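Local coordinates for protein UDP-N-acetylglucosamine 4-epimerase (Bacillus cereus, PDB 3M2P) that probably interconverts UDP-N-acetylglucosamine and its 4-epimer as a nucleotide-binding member of the NAD(P)-dependent epimerase/dehydratase family, at residues Ser108-Tyr113 / Ser263-Ser268; Leu158-Leu163 / Phe222-Gly227. All coordinates share one frame; numbering follows the deposited sequence.

Contact 1: residues Ser108-Tyr113 / Ser263-Ser268; sequences STISAY and SYMDSS
I110 and Y113 meet the selenomethionine M265 in a buried, largely apolar contact, where the turn after the C-terminal end of strand 103-109, in the central, largely parallel sheet, is crossed by the loop leading to helix 268-273. No hydrogen bond joins the two segments. I110 reaches across with CG1 anti to its own nitrogen (chi1 -174°), and this extended branch brings I110 CD1 to 3.7 Å from the carbonyl carbon C of S263. Nearer the backbone, I110 CG1 lies 4.0 Å from SE of M265. SE of M265 also lies at the rim of the Y113 ring, near its plane and 4.0 Å from its CE2, with the two side chains crossing at about a right angle. The ring itself is stacked on W121, and its hydroxyl is hydrogen-bonded to NH1 of R159. The backbone of 108-113 is shaped from within: T109 OG1 accepts the S111 N-H at 3.0 Å in an almost straight bond (173°), which closes an ST turn. On the loop, S263 OG is hydrogen-bonded to H162. Selenium beside the tyrosine edge makes this a Met-aromatic contact, set over the strand ends of a Rossmann-type sheet.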
# COMPACT_ATOMS: atom_id res chain seq x y z
N SER A 108 5.57 10.74 0.55
CA SER A 108 5.53 9.38 0.03
C SER A 108 6.82 9.06 -0.74
O SER A 108 7.83 9.76 -0.59
CB SER A 108 4.30 9.16 -0.84
OG SER A 108 4.04 7.79 -1.00
N THR A 109 6.80 8.02 -1.57
CA THR A 109 8.04 7.58 -2.21
C THR A 109 7.91 6.87 -3.54
O THR A 109 6.90 6.23 -3.83
CB THR A 109 8.86 6.64 -1.30
OG1 THR A 109 10.05 6.25 -2.00
CG2 THR A 109 8.06 5.40 -0.96
N ILE A 110 8.98 6.97 -4.32
CA ILE A 110 9.14 6.27 -5.59
C ILE A 110 9.04 4.76 -5.39
O ILE A 110 8.79 4.00 -6.33
CB ILE A 110 10.49 6.67 -6.26
CG1 ILE A 110 10.64 6.07 -7.66
CG2 ILE A 110 11.68 6.29 -5.38
CD1 ILE A 110 11.85 6.60 -8.38
N SER A 111 9.23 4.34 -4.15
CA SER A 111 9.15 2.94 -3.77
C SER A 111 7.71 2.41 -3.76
O SER A 111 7.44 1.33 -3.24
CB SER A 111 9.81 2.70 -2.41
OG SER A 111 11.18 3.07 -2.44
N ALA A 112 6.79 3.19 -4.32
CA ALA A 112 5.42 2.72 -4.52
C ALA A 112 5.36 2.06 -5.88
O ALA A 112 4.34 1.50 -6.26
CB ALA A 112 4.44 3.88 -4.46
N TYR A 113 6.47 2.14 -6.62
CA TYR A 113 6.53 1.61 -7.96
C TYR A 113 7.57 0.50 -8.01
O TYR A 113 8.35 0.36 -7.08
CB TYR A 113 6.94 2.70 -8.93
CG TYR A 113 6.05 3.93 -8.99
CD1 TYR A 113 4.74 3.85 -9.44
CD2 TYR A 113 6.54 5.17 -8.64
CE1 TYR A 113 3.96 4.96 -9.52
CE2 TYR A 113 5.77 6.29 -8.72
CZ TYR A 113 4.47 6.19 -9.15
OH TYR A 113 3.70 7.34 -9.23
N SER A 263 14.74 2.79 -11.36
CA SER A 263 13.61 3.55 -10.82
C SER A 263 13.72 5.04 -11.10
O SER A 263 14.62 5.72 -10.62
CB SER A 263 13.39 3.27 -9.33
OG SER A 263 14.55 3.51 -8.55
N TYR A 264 12.79 5.55 -11.91
CA TYR A 264 12.70 6.97 -12.16
C TYR A 264 11.28 7.32 -12.54
O TYR A 264 10.50 6.44 -12.88
CB TYR A 264 13.67 7.41 -13.26
CG TYR A 264 13.67 6.57 -14.53
CD1 TYR A 264 14.57 5.52 -14.68
CD2 TYR A 264 12.80 6.84 -15.58
CE1 TYR A 264 14.60 4.76 -15.82
CE2 TYR A 264 12.81 6.07 -16.73
CZ TYR A 264 13.73 5.03 -16.85
OH TYR A 264 13.78 4.26 -17.99
N MSE A 265 10.95 8.60 -12.49
CA MSE A 265 9.58 9.02 -12.71
C MSE A 265 9.44 10.15 -13.69
O MSE A 265 10.33 10.98 -13.86
CB MSE A 265 8.93 9.48 -11.40
CG MSE A 265 8.84 8.43 -10.33
SE MSE A 265 8.48 9.25 -8.61
CE MSE A 265 9.95 10.56 -8.59
N ASP A 266 8.26 10.19 -14.29
CA ASP A 266 7.77 11.31 -15.07
C ASP A 266 7.15 12.32 -14.10
O ASP A 266 6.19 12.00 -13.40
CB ASP A 266 6.73 10.76 -16.03
CG ASP A 266 6.03 11.82 -16.79
OD1 ASP A 266 6.34 13.00 -16.56
OD2 ASP A 266 5.15 11.47 -17.62
N SER A 267 7.70 13.52 -14.02
CA SER A 267 7.19 14.51 -13.07
C SER A 267 6.41 15.66 -13.72
O SER A 267 6.31 16.76 -13.15
CB SER A 267 8.31 15.05 -12.19
OG SER A 267 8.87 14.01 -11.41
N SER A 268 5.86 15.41 -14.91
CA SER A 268 4.99 16.35 -15.58
C SER A 268 4.00 16.99 -14.61
O SER A 268 4.05 18.19 -14.36
CB SER A 268 4.20 15.64 -16.68
OG SER A 268 5.05 14.98 -17.59

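Contact 2: residues Leu158-Leu163 / Phe222-Gly227; sequences LRFAHL and FNIGSG
L158 and F160 pack against I224 on one face of a parallel beta ladder, in which strand 158-160 pairs with strand 222-224 within the Rossmann-type sheet of this family. The short strands run in the same general sense, with their directions 30° apart. L158 and I224 cross at a slant, L158 CD2 lying 3.9 Å from I224 CG1. F160 runs alongside I224 and points the same way, so that CD1 of its ring comes to 3.9 Å from I224 CB; L158 CB lies over one face of that ring, toward its rim. For I224, CG1 is anti to the carbonyl carbon (chi1 -50°), which directs this branch to L158 while CB meets the phenylalanine. Helix 202-212 covers this face through V209, A205 and S208, and the F160 side chain lies about 4 Å from that of L14, a UDP-binding residue.

The other face carries R159 and N223, whose side chains pass obliquely. The arginine chain is extended from CG to NE and leads away from strand 222-224 to a salt bridge between R159 NE and E141 OE2.

Between the faces, R159 spans the ladder with both backbone polar atoms: its N donates to F222 O at 2.8 Å, and its O accepts from I224 N at 3.1 Å. The last rung closes where the regular strands end: A161 N donates to I224 O at 3.2 Å, approaching from above the carbonyl plane, 45° out of it.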
# COMPACT_ATOMS: atom_id res chain seq x y z
N LEU A 158 3.35 13.44 -1.79
CA LEU A 158 4.51 13.66 -2.65
C LEU A 158 5.37 12.41 -2.76
O LEU A 158 6.10 12.08 -1.83
CB LEU A 158 5.37 14.79 -2.08
CG LEU A 158 4.71 16.15 -1.88
CD1 LEU A 158 5.72 17.16 -1.37
CD2 LEU A 158 4.11 16.61 -3.19
N ARG A 159 5.30 11.71 -3.88
CA ARG A 159 6.18 10.56 -4.09
C ARG A 159 7.61 10.98 -4.48
O ARG A 159 7.94 11.04 -5.67
CB ARG A 159 5.58 9.60 -5.12
CG ARG A 159 4.30 8.98 -4.65
CD ARG A 159 3.65 8.15 -5.71
NE ARG A 159 2.51 7.41 -5.17
CZ ARG A 159 1.52 6.91 -5.90
NH1 ARG A 159 1.51 7.08 -7.22
NH2 ARG A 159 0.54 6.23 -5.33
N PHE A 160 8.44 11.26 -3.48
CA PHE A 160 9.84 11.64 -3.69
C PHE A 160 10.67 10.57 -4.38
O PHE A 160 10.52 9.39 -4.10
CB PHE A 160 10.52 11.98 -2.36
CG PHE A 160 9.96 13.19 -1.69
CD1 PHE A 160 10.03 14.43 -2.31
CD2 PHE A 160 9.37 13.10 -0.45
CE1 PHE A 160 9.51 15.54 -1.71
CE2 PHE A 160 8.85 14.20 0.16
CZ PHE A 160 8.91 15.42 -0.47
N ALA A 161 11.56 11.01 -5.28
CA ALA A 161 12.56 10.12 -5.85
C ALA A 161 13.62 9.89 -4.78
O ALA A 161 13.45 10.34 -3.65
CB ALA A 161 13.18 10.73 -7.11
N HIS A 162 14.69 9.20 -5.11
CA HIS A 162 15.68 8.87 -4.10
C HIS A 162 16.38 10.10 -3.56
O HIS A 162 17.03 10.82 -4.30
CB HIS A 162 16.67 7.83 -4.63
CG HIS A 162 16.00 6.61 -5.17
ND1 HIS A 162 15.42 5.67 -4.35
CD2 HIS A 162 15.78 6.19 -6.44
CE1 HIS A 162 14.88 4.71 -5.09
NE2 HIS A 162 15.08 5.01 -6.37
N LEU A 163 16.24 10.35 -2.27
CA LEU A 163 16.81 11.56 -1.70
C LEU A 163 18.31 11.42 -1.44
O LEU A 163 18.77 10.38 -0.95
CB LEU A 163 16.07 11.99 -0.42
CG LEU A 163 14.55 12.21 -0.50
CD1 LEU A 163 13.88 10.90 -0.88
CD2 LEU A 163 13.95 12.73 0.82
N PHE A 222 1.45 13.45 -6.30
CA PHE A 222 2.42 13.93 -7.27
C PHE A 222 3.80 13.24 -7.17
O PHE A 222 4.31 13.05 -6.07
CB PHE A 222 2.59 15.43 -7.10
CG PHE A 222 1.30 16.18 -6.97
CD1 PHE A 222 0.74 16.39 -5.72
CD2 PHE A 222 0.67 16.71 -8.08
CE1 PHE A 222 -0.43 17.09 -5.60
CE2 PHE A 222 -0.51 17.41 -7.95
CZ PHE A 222 -1.05 17.60 -6.72
N ASN A 223 4.39 12.89 -8.31
CA ASN A 223 5.77 12.44 -8.35
C ASN A 223 6.65 13.67 -8.21
O ASN A 223 6.48 14.63 -8.95
CB ASN A 223 6.12 11.77 -9.68
CG ASN A 223 5.37 10.48 -9.91
OD1 ASN A 223 5.28 9.99 -11.04
ND2 ASN A 223 4.82 9.92 -8.85
N ILE A 224 7.58 13.65 -7.27
CA ILE A 224 8.59 14.71 -7.21
C ILE A 224 9.97 14.15 -7.57
O ILE A 224 10.76 13.82 -6.69
CB ILE A 224 8.64 15.43 -5.85
CG1 ILE A 224 7.25 15.87 -5.39
CG2 ILE A 224 9.58 16.62 -5.94
CD1 ILE A 224 6.63 17.00 -6.20
N GLY A 225 10.23 14.05 -8.87
CA GLY A 225 11.53 13.63 -9.37
C GLY A 225 12.40 14.80 -9.79
O GLY A 225 11.95 15.95 -9.81
N SER A 226 13.64 14.51 -10.15
CA SER A 226 14.62 15.55 -10.48
C SER A 226 14.87 15.73 -11.97
O SER A 226 15.11 16.85 -12.44
CB SER A 226 15.94 15.27 -9.79
OG SER A 226 16.36 13.95 -10.07
N GLY A 227 14.83 14.64 -12.73
CA GLY A 227 15.26 14.73 -14.11
C GLY A 227 15.37 13.42 -14.88
O GLY A 227 14.44 13.12 -15.64

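How the contacts relate
Both contacts are buried, and they share a sheet, since strands 103-109 and 154-164 are neighbours in it. Contact 2 is the regular core element, its backbone hydrogen bonds accompanied by aliphatic and aromatic packing on one face. Contact 1 sits at the strand ends, with a loop in place of a strand, and its segments are held by apolar side-chain contacts, some against loop backbone, rather than by a ladder. The centres of contact 1 and contact 2 lie about 6 Å apart. S108 N of contact 1 and L158 O of contact 2, 2.8 Å apart, probably form a backbone hydrogen bond, while M265 SE packs 3.5 Å from R159 O, placing the loop of contact 1 against the ladder of contact 2.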